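Local coordinates for protein prolyl 4-hydroxylase (Phytophthora capsici LT1534, PDB 6IUQ) that probably hydroxylates prolyl residues in proteins as an iron(II)- and 2-oxoglutarate-dependent oxygenase, at residues Leu20-Asp33 against Ser116-Tyr130. Residues are numbered along the deposited sequence; the frame is centred on the assembly and turned at random.
Sequences LHNKISKEVCDQLD and STELLQALTTHLPQY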
ATOM      1  N   LEU A  20     -10.196  16.645  -5.496  1.00 27.28           N
ATOM      2  CA  LEU A  20      -9.854  15.393  -4.841  1.00 26.31           C
ATOM      3  C   LEU A  20     -11.029  14.438  -4.897  1.00 29.02           C
ATOM      4  O   LEU A  20     -10.892  13.289  -5.322  1.00 26.70           O
ATOM      5  CB  LEU A  20      -9.434  15.652  -3.401  1.00 25.47           C
ATOM      6  CG  LEU A  20      -9.033  14.448  -2.565  1.00 30.71           C
ATOM      7  CD1 LEU A  20      -8.109  13.514  -3.353  1.00 31.03           C
ATOM      8  CD2 LEU A  20      -8.364  14.936  -1.282  1.00 31.48           C
ATOM      9  N   HIS A  21     -12.197  14.925  -4.501  1.00 27.43           N
ATOM     10  CA  HIS A  21     -13.393  14.108  -4.557  1.00 29.34           C
ATOM     11  C   HIS A  21     -13.666  13.607  -5.974  1.00 32.09           C
ATOM     12  O   HIS A  21     -13.993  12.432  -6.164  1.00 39.39           O
ATOM     13  CB  HIS A  21     -14.606  14.879  -4.036  1.00 34.37           C
ATOM     14  CG  HIS A  21     -15.761  13.991  -3.695  1.00 44.40           C
ATOM     15  ND1 HIS A  21     -16.661  13.546  -4.638  1.00 46.59           N
ATOM     16  CD2 HIS A  21     -16.142  13.438  -2.520  1.00 39.88           C
ATOM     17  CE1 HIS A  21     -17.554  12.764  -4.058  1.00 44.33           C
ATOM     18  NE2 HIS A  21     -17.263  12.685  -2.772  1.00 44.34           N
ATOM     19  N   ASN A  22     -13.523  14.474  -6.977  1.00 32.39           N
ATOM     20  CA  ASN A  22     -13.792  14.050  -8.353  1.00 32.18           C
ATOM     21  C   ASN A  22     -12.728  13.087  -8.884  1.00 27.14           C
ATOM     22  O   ASN A  22     -13.005  12.259  -9.750  1.00 26.54           O
ATOM     23  CB  ASN A  22     -13.904  15.258  -9.285  1.00 30.58           C
ATOM     24  CG  ASN A  22     -15.119  16.120  -8.975  1.00 42.83           C
ATOM     25  OD1 ASN A  22     -16.084  15.658  -8.364  1.00 47.80           O
ATOM     26  ND2 ASN A  22     -15.078  17.376  -9.395  1.00 46.89           N
ATOM     27  N   LYS A  23     -11.503  13.199  -8.390  1.00 24.78           N
ATOM     28  CA  LYS A  23     -10.471  12.252  -8.821  1.00 27.94           C
ATOM     29  C   LYS A  23     -10.794  10.851  -8.318  1.00 22.94           C
ATOM     30  O   LYS A  23     -10.529   9.879  -9.002  1.00 22.33           O
ATOM     31  CB  LYS A  23      -9.093  12.671  -8.334  1.00 25.49           C
ATOM     32  CG  LYS A  23      -8.532  13.830  -9.081  1.00 26.08           C
ATOM     33  CD  LYS A  23      -8.277  13.440 -10.516  1.00 30.85           C
ATOM     34  CE  LYS A  23      -7.430  14.490 -11.204  1.00 26.29           C
ATOM     35  NZ  LYS A  23      -6.865  13.921 -12.459  1.00 43.41           N
ATOM     36  N   ILE A  24     -11.389  10.749  -7.133  1.00 21.60           N
ATOM     37  CA  ILE A  24     -11.766   9.440  -6.619  1.00 22.36           C
ATOM     38  C   ILE A  24     -13.140   9.053  -7.148  1.00 23.39           C
ATOM     39  O   ILE A  24     -14.137   9.077  -6.426  1.00 27.13           O
ATOM     40  CB  ILE A  24     -11.750   9.390  -5.077  1.00 22.27           C
ATOM     41  CG1 ILE A  24     -10.478  10.040  -4.540  1.00 20.88           C
ATOM     42  CG2 ILE A  24     -11.835   7.938  -4.599  1.00 19.42           C
ATOM     43  CD1 ILE A  24      -9.216   9.422  -5.129  1.00 20.41           C
ATOM     44  N   SER A  25     -13.165   8.674  -8.420  1.00 26.66           N
ATOM     45  CA  SER A  25     -14.403   8.456  -9.163  1.00 27.26           C
ATOM     46  C   SER A  25     -14.925   7.037  -9.055  1.00 28.91           C
ATOM     47  O   SER A  25     -14.249   6.148  -8.531  1.00 26.71           O
ATOM     48  CB  SER A  25     -14.187   8.798 -10.637  1.00 25.82           C
ATOM     49  OG  SER A  25     -13.279   7.883 -11.225  1.00 30.60           O
ATOM     50  N   LYS A  26     -16.144   6.838  -9.546  1.00 34.57           N
ATOM     51  CA  LYS A  26     -16.756   5.515  -9.668  1.00 32.24           C
ATOM     52  C   LYS A  26     -15.852   4.541 -10.432  1.00 31.38           C
ATOM     53  O   LYS A  26     -15.679   3.392 -10.038  1.00 29.89           O
ATOM     54  CB  LYS A  26     -18.106   5.642 -10.372  1.00 35.70           C
ATOM     55  CG  LYS A  26     -18.714   4.348 -10.853  1.00 38.82           C
ATOM     56  CD  LYS A  26     -19.112   3.492  -9.682  1.00 47.40           C
ATOM     57  CE  LYS A  26     -20.023   2.345 -10.098  1.00 47.69           C
ATOM     58  NZ  LYS A  26     -20.356   1.529  -8.896  1.00 50.07           N
ATOM     59  N   GLU A  27     -15.262   5.013 -11.521  1.00 29.72           N
ATOM     60  CA  GLU A  27     -14.377   4.186 -12.335  1.00 33.95           C
ATOM     61  C   GLU A  27     -13.115   3.779 -11.580  1.00 30.02           C
ATOM     62  O   GLU A  27     -12.676   2.625 -11.644  1.00 22.87           O
ATOM     63  CB  GLU A  27     -14.000   4.929 -13.617  1.00 32.80           C
ATOM     64  CG  GLU A  27     -15.216   5.476 -14.392  1.00 49.82           C
ATOM     65  CD  GLU A  27     -15.543   6.933 -14.048  1.00 53.42           C
ATOM     66  OE1 GLU A  27     -14.996   7.836 -14.729  1.00 55.53           O
ATOM     67  OE2 GLU A  27     -16.348   7.176 -13.114  1.00 49.42           O
ATOM     68  N   VAL A  28     -12.535   4.746 -10.877  1.00 26.28           N
ATOM     69  CA  VAL A  28     -11.368   4.514 -10.049  1.00 21.61           C
ATOM     70  C   VAL A  28     -11.707   3.469  -8.973  1.00 22.87           C
ATOM     71  O   VAL A  28     -10.981   2.490  -8.789  1.00 26.52           O
ATOM     72  CB  VAL A  28     -10.864   5.853  -9.426  1.00 26.34           C
ATOM     73  CG1 VAL A  28     -10.020   5.622  -8.163  1.00 20.27           C
ATOM     74  CG2 VAL A  28     -10.073   6.652 -10.464  1.00 17.34           C
ATOM     75  N   CYS A  29     -12.842   3.641  -8.310  1.00 23.39           N
ATOM     76  CA  CYS A  29     -13.256   2.698  -7.279  1.00 25.45           C
ATOM     77  C   CYS A  29     -13.554   1.317  -7.847  1.00 23.09           C
ATOM     78  O   CYS A  29     -13.237   0.316  -7.207  1.00 23.87           O
ATOM     79  CB  CYS A  29     -14.469   3.229  -6.516  1.00 19.27           C
ATOM     80  SG  CYS A  29     -14.048   4.653  -5.467  1.00 25.87           S
ATOM     81  N   ASP A  30     -14.141   1.246  -9.038  1.00 24.88           N
ATOM     82  CA  ASP A  30     -14.408  -0.055  -9.651  1.00 25.12           C
ATOM     83  C   ASP A  30     -13.101  -0.775  -9.973  1.00 25.65           C
ATOM     84  O   ASP A  30     -13.023  -2.000  -9.864  1.00 25.31           O
ATOM     85  CB  ASP A  30     -15.237   0.072 -10.932  1.00 27.06           C
ATOM     86  CG  ASP A  30     -16.672   0.508 -10.667  1.00 41.84           C
ATOM     87  OD1 ASP A  30     -17.145   0.401  -9.504  1.00 37.48           O
ATOM     88  OD2 ASP A  30     -17.327   0.960 -11.642  1.00 42.77           O
ATOM     89  N   GLN A  31     -12.079  -0.022 -10.374  1.00 21.53           N
ATOM     90  CA  GLN A  31     -10.786  -0.631 -10.664  1.00 21.15           C
ATOM     91  C   GLN A  31     -10.110  -1.123  -9.390  1.00 24.93           C
ATOM     92  O   GLN A  31      -9.539  -2.212  -9.362  1.00 20.59           O
ATOM     93  CB  GLN A  31      -9.859   0.334 -11.390  1.00 22.56           C
ATOM     94  CG  GLN A  31      -8.728  -0.423 -12.090  1.00 34.15           C
ATOM     95  CD  GLN A  31      -7.637   0.461 -12.657  1.00 40.36           C
ATOM     96  OE1 GLN A  31      -7.887   1.286 -13.552  1.00 42.93           O
ATOM     97  NE2 GLN A  31      -6.402   0.279 -12.153  1.00 29.39           N
ATOM     98  N   LEU A  32     -10.170  -0.308  -8.339  1.00 24.13           N
ATOM     99  CA  LEU A  32      -9.604  -0.686  -7.056  1.00 18.80           C
ATOM    100  C   LEU A  32     -10.223  -1.997  -6.598  1.00 19.40           C
ATOM    101  O   LEU A  32      -9.527  -2.944  -6.219  1.00 17.50           O
ATOM    102  CB  LEU A  32      -9.840   0.420  -6.023  1.00 18.70           C
ATOM    103  CG  LEU A  32      -9.596   0.029  -4.567  1.00 20.61           C
ATOM    104  CD1 LEU A  32      -8.124  -0.338  -4.361  1.00 12.97           C
ATOM    105  CD2 LEU A  32     -10.020   1.160  -3.617  1.00 16.23           C
ATOM    106  N   ASP A  33     -11.541  -2.061  -6.671  1.00 18.09           N
ATOM    107  CA  ASP A  33     -12.253  -3.248  -6.254  1.00 19.03           C
ATOM    108  C   ASP A  33     -11.975  -4.470  -7.139  1.00 21.42           C
ATOM    109  O   ASP A  33     -11.889  -5.592  -6.647  1.00 20.41           O
ATOM    110  CB  ASP A  33     -13.742  -2.975  -6.239  1.00 20.14           C
ATOM    111  CG  ASP A  33     -14.515  -4.094  -5.609  1.00 25.68           C
ATOM    112  OD1 ASP A  33     -14.191  -4.449  -4.451  1.00 22.86           O
ATOM    113  OD2 ASP A  33     -15.430  -4.622  -6.272  1.00 36.08           O
ATOM    114  N   SER A 116      -9.564  16.059   6.195  1.00 23.69           N
ATOM    115  CA  SER A 116     -10.362  15.865   4.994  1.00 26.86           C
ATOM    116  C   SER A 116     -11.042  14.493   4.981  1.00 26.24           C
ATOM    117  O   SER A 116     -10.456  13.486   5.383  1.00 27.23           O
ATOM    118  CB  SER A 116      -9.490  16.036   3.752  1.00 26.62           C
ATOM    119  OG  SER A 116     -10.132  15.462   2.639  1.00 29.03           O
ATOM    120  N   THR A 117     -12.290  14.458   4.532  1.00 25.08           N
ATOM    121  CA  THR A 117     -13.019  13.199   4.429  1.00 28.21           C
ATOM    122  C   THR A 117     -13.414  12.860   3.001  1.00 25.85           C
ATOM    123  O   THR A 117     -14.279  11.997   2.788  1.00 26.38           O
ATOM    124  CB  THR A 117     -14.312  13.211   5.258  1.00 31.60           C
ATOM    125  OG1 THR A 117     -15.153  14.281   4.805  1.00 30.69           O
ATOM    126  CG2 THR A 117     -14.005  13.357   6.728  1.00 25.27           C
ATOM    127  N   GLU A 118     -12.807  13.541   2.029  1.00 24.49           N
ATOM    128  CA  GLU A 118     -13.170  13.344   0.623  1.00 24.44           C
ATOM    129  C   GLU A 118     -12.932  11.895   0.208  1.00 26.16           C
ATOM    130  O   GLU A 118     -13.795  11.263  -0.411  1.00 29.53           O
ATOM    131  CB  GLU A 118     -12.388  14.303  -0.273  1.00 25.55           C
ATOM    132  CG  GLU A 118     -13.147  15.601  -0.564  1.00 33.68           C
ATOM    133  CD  GLU A 118     -13.447  16.401   0.702  1.00 40.86           C
ATOM    134  OE1 GLU A 118     -12.544  16.507   1.570  1.00 37.21           O
ATOM    135  OE2 GLU A 118     -14.584  16.920   0.835  1.00 45.06           O
ATOM    136  N   LEU A 119     -11.780  11.362   0.598  1.00 15.39           N
ATOM    137  CA  LEU A 119     -11.428   9.996   0.287  1.00 24.85           C
ATOM    138  C   LEU A 119     -12.419   9.025   0.914  1.00 26.76           C
ATOM    139  O   LEU A 119     -12.940   8.145   0.241  1.00 24.06           O
ATOM    140  CB  LEU A 119     -10.008   9.719   0.767  1.00 28.39           C
ATOM    141  CG  LEU A 119      -9.269   8.459   0.338  1.00 32.46           C
ATOM    142  CD1 LEU A 119      -9.439   8.180  -1.166  1.00 32.14           C
ATOM    143  CD2 LEU A 119      -7.809   8.661   0.694  1.00 26.30           C
ATOM    144  N   LEU A 120     -12.690   9.211   2.205  1.00 26.08           N
ATOM    145  CA  LEU A 120     -13.655   8.385   2.916  1.00 24.74           C
ATOM    146  C   LEU A 120     -15.028   8.460   2.273  1.00 23.02           C
ATOM    147  O   LEU A 120     -15.696   7.447   2.158  1.00 26.19           O
ATOM    148  CB  LEU A 120     -13.739   8.805   4.394  1.00 27.96           C
ATOM    149  CG  LEU A 120     -12.683   8.182   5.318  1.00 26.31           C
ATOM    150  CD1 LEU A 120     -12.682   8.819   6.691  1.00 26.42           C
ATOM    151  CD2 LEU A 120     -12.949   6.699   5.450  1.00 25.44           C
ATOM    152  N   GLN A 121     -15.445   9.653   1.849  1.00 21.46           N
ATOM    153  CA  GLN A 121     -16.772   9.824   1.261  1.00 25.16           C
ATOM    154  C   GLN A 121     -16.888   9.082  -0.073  1.00 25.36           C
ATOM    155  O   GLN A 121     -17.837   8.342  -0.282  1.00 23.36           O
ATOM    156  CB  GLN A 121     -17.098  11.313   1.053  1.00 28.08           C
ATOM    157  CG  GLN A 121     -17.488  12.096   2.303  1.00 27.87           C
ATOM    158  CD  GLN A 121     -17.733  13.590   2.019  1.00 36.44           C
ATOM    159  OE1 GLN A 121     -18.435  13.957   1.074  1.00 34.91           O
ATOM    160  NE2 GLN A 121     -17.143  14.449   2.838  1.00 41.95           N
ATOM    161  N   ALA A 122     -15.924   9.283  -0.972  1.00 22.39           N
ATOM    162  CA  ALA A 122     -15.969   8.639  -2.283  1.00 22.20           C
ATOM    163  C   ALA A 122     -15.986   7.145  -2.133  1.00 24.97           C
ATOM    164  O   ALA A 122     -16.848   6.473  -2.699  1.00 30.60           O
ATOM    165  CB  ALA A 122     -14.801   9.064  -3.143  1.00 20.01           C
ATOM    166  N   LEU A 123     -15.059   6.619  -1.339  1.00 22.12           N
ATOM    167  CA  LEU A 123     -14.984   5.169  -1.157  1.00 23.68           C
ATOM    168  C   LEU A 123     -16.251   4.607  -0.511  1.00 23.95           C
ATOM    169  O   LEU A 123     -16.755   3.585  -0.956  1.00 23.52           O
ATOM    170  CB  LEU A 123     -13.740   4.792  -0.334  1.00 24.27           C
ATOM    171  CG  LEU A 123     -12.429   5.021  -1.116  1.00 28.14           C
ATOM    172  CD1 LEU A 123     -11.201   5.022  -0.212  1.00 28.01           C
ATOM    173  CD2 LEU A 123     -12.279   4.000  -2.270  1.00 23.58           C
ATOM    174  N   THR A 124     -16.785   5.259   0.520  1.00 21.97           N
ATOM    175  CA  THR A 124     -17.980   4.709   1.156  1.00 27.98           C
ATOM    176  C   THR A 124     -19.205   4.870   0.251  1.00 28.41           C
ATOM    177  O   THR A 124     -20.131   4.084   0.345  1.00 28.37           O
ATOM    178  CB  THR A 124     -18.263   5.335   2.548  1.00 27.85           C
ATOM    179  OG1 THR A 124     -18.330   6.756   2.442  1.00 32.34           O
ATOM    180  CG2 THR A 124     -17.162   4.952   3.550  1.00 27.40           C
ATOM    181  N   THR A 125     -19.198   5.853  -0.648  1.00 27.58           N
ATOM    182  CA  THR A 125     -20.290   5.978  -1.603  1.00 25.95           C
ATOM    183  C   THR A 125     -20.217   4.845  -2.633  1.00 32.03           C
ATOM    184  O   THR A 125     -21.202   4.155  -2.870  1.00 36.96           O
ATOM    185  CB  THR A 125     -20.272   7.340  -2.345  1.00 29.72           C
ATOM    186  OG1 THR A 125     -20.619   8.394  -1.442  1.00 37.42           O
ATOM    187  CG2 THR A 125     -21.263   7.337  -3.505  1.00 29.87           C
ATOM    188  N   HIS A 126     -19.048   4.654  -3.245  1.00 27.24           N
ATOM    189  CA  HIS A 126     -18.923   3.693  -4.334  1.00 26.23           C
ATOM    190  C   HIS A 126     -18.642   2.274  -3.867  1.00 22.70           C
ATOM    191  O   HIS A 126     -18.957   1.325  -4.581  1.00 27.73           O
ATOM    192  CB  HIS A 126     -17.831   4.132  -5.303  1.00 27.46           C
ATOM    193  CG  HIS A 126     -18.040   5.504  -5.860  1.00 29.36           C
ATOM    194  ND1 HIS A 126     -19.182   5.865  -6.542  1.00 33.97           N
ATOM    195  CD2 HIS A 126     -17.260   6.610  -5.821  1.00 33.13           C
ATOM    196  CE1 HIS A 126     -19.094   7.133  -6.908  1.00 33.35           C
ATOM    197  NE2 HIS A 126     -17.935   7.607  -6.487  1.00 39.52           N
ATOM    198  N   LEU A 127     -18.067   2.122  -2.676  1.00 26.76           N
ATOM    199  CA  LEU A 127     -17.769   0.795  -2.126  1.00 22.46           C
ATOM    200  C   LEU A 127     -18.260   0.606  -0.693  1.00 27.84           C
ATOM    201  O   LEU A 127     -17.461   0.365   0.211  1.00 27.96           O
ATOM    202  CB  LEU A 127     -16.270   0.531  -2.180  1.00 22.33           C
ATOM    203  CG  LEU A 127     -15.651   0.618  -3.574  1.00 22.05           C
ATOM    204  CD1 LEU A 127     -14.156   0.671  -3.475  1.00 22.53           C
ATOM    205  CD2 LEU A 127     -16.095  -0.550  -4.430  1.00 19.01           C
ATOM    206  N   PRO A 128     -19.585   0.674  -0.484  1.00 32.32           N
ATOM    207  CA  PRO A 128     -20.164   0.581   0.864  1.00 26.77           C
ATOM    208  C   PRO A 128     -19.790  -0.716   1.573  1.00 28.03           C
ATOM    209  O   PRO A 128     -19.751  -0.759   2.796  1.00 25.21           O
ATOM    210  CB  PRO A 128     -21.681   0.624   0.619  1.00 31.16           C
ATOM    211  CG  PRO A 128     -21.875   1.001  -0.799  1.00 29.43           C
ATOM    212  CD  PRO A 128     -20.612   0.700  -1.542  1.00 31.61           C
ATOM    213  N   GLN A 129     -19.519  -1.767   0.811  1.00 29.61           N
ATOM    214  CA  GLN A 129     -19.273  -3.069   1.413  1.00 30.23           C
ATOM    215  C   GLN A 129     -17.988  -3.119   2.249  1.00 31.58           C
ATOM    216  O   GLN A 129     -17.840  -4.012   3.085  1.00 30.15           O
ATOM    217  CB  GLN A 129     -19.240  -4.160   0.337  1.00 25.66           C
ATOM    218  CG  GLN A 129     -18.203  -3.994  -0.766  1.00 25.97           C
ATOM    219  CD  GLN A 129     -18.723  -3.178  -1.952  1.00 27.48           C
ATOM    220  OE1 GLN A 129     -19.560  -2.289  -1.802  1.00 26.92           O
ATOM    221  NE2 GLN A 129     -18.231  -3.490  -3.132  1.00 28.63           N
ATOM    222  N   TYR A 130     -17.070  -2.172   2.043  1.00 24.85           N
ATOM    223  CA  TYR A 130     -15.802  -2.191   2.780  1.00 26.39           C
ATOM    224  C   TYR A 130     -15.990  -1.712   4.216  1.00 24.26           C
ATOM    225  O   TYR A 130     -15.128  -1.940   5.068  1.00 23.19           O
ATOM    226  CB  TYR A 130     -14.734  -1.317   2.115  1.00 23.73           C
ATOM    227  CG  TYR A 130     -14.225  -1.774   0.763  1.00 27.30           C
ATOM    228  CD1 TYR A 130     -14.714  -2.927   0.136  1.00 19.38           C
ATOM    229  CD2 TYR A 130     -13.226  -1.046   0.120  1.00 23.90           C
ATOM    230  CE1 TYR A 130     -14.238  -3.314  -1.103  1.00 19.76           C
ATOM    231  CE2 TYR A 130     -12.761  -1.419  -1.124  1.00 21.73           C
ATOM    232  CZ  TYR A 130     -13.265  -2.543  -1.725  1.00 22.91           C
ATOM    233  OH  TYR A 130     -12.770  -2.891  -2.949  1.00 22.46           O
TER
HETATM  234  O   HOH W   1     -16.898  10.201  -6.244  1.00 47.13           O
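H126 has CG anti to its carbonyl carbon and beside the backbone N (chi1 -56°), which lays the imidazole against the first turn of helix 26-33. K26 CB sits over one ring face, 4.2 Å from the H126 ring centroid, in a CH-pi contact. The K26 chain then bends at chi2 (68°) and brings CD alongside H126 ND1. T125 CG2 lies against the opposite face, toward its rim. At the ring edge a water lies in plane, 2.8 Å from H126 NE2. The same water donates to I24 O, at the inverse gamma turn that separates helices 17-23 and 26-35. S25 caps the second of these helices, its OG accepting from V28 N. A122 CB lies 3.5 Å from I24 CG2 and also meets I24 O. C29 SG packs on L123 CD2 at 3.7 Å. Helices 26-33 and 118-126 cross at -70°, with axes 9.8 Å apart. Both belong to the helical layer on the major sheet of the double-stranded beta-helix (DSBH) core; I24 and V28 reach strand 37-40, L119 and L123 strand 224-232. At the N-terminal end of helix 118-126, H21 CB rests on E118 CG at 3.8 Å. Beyond its C-terminal end, L127 CD2 touches D33 CB. Y130 OH donates to the anti lone pair of D33 OD1 at 2.6 Å. Q209 NE2 also hydrogen-bonds Y130 OH and L32 O, which ties this end to strand 204-209.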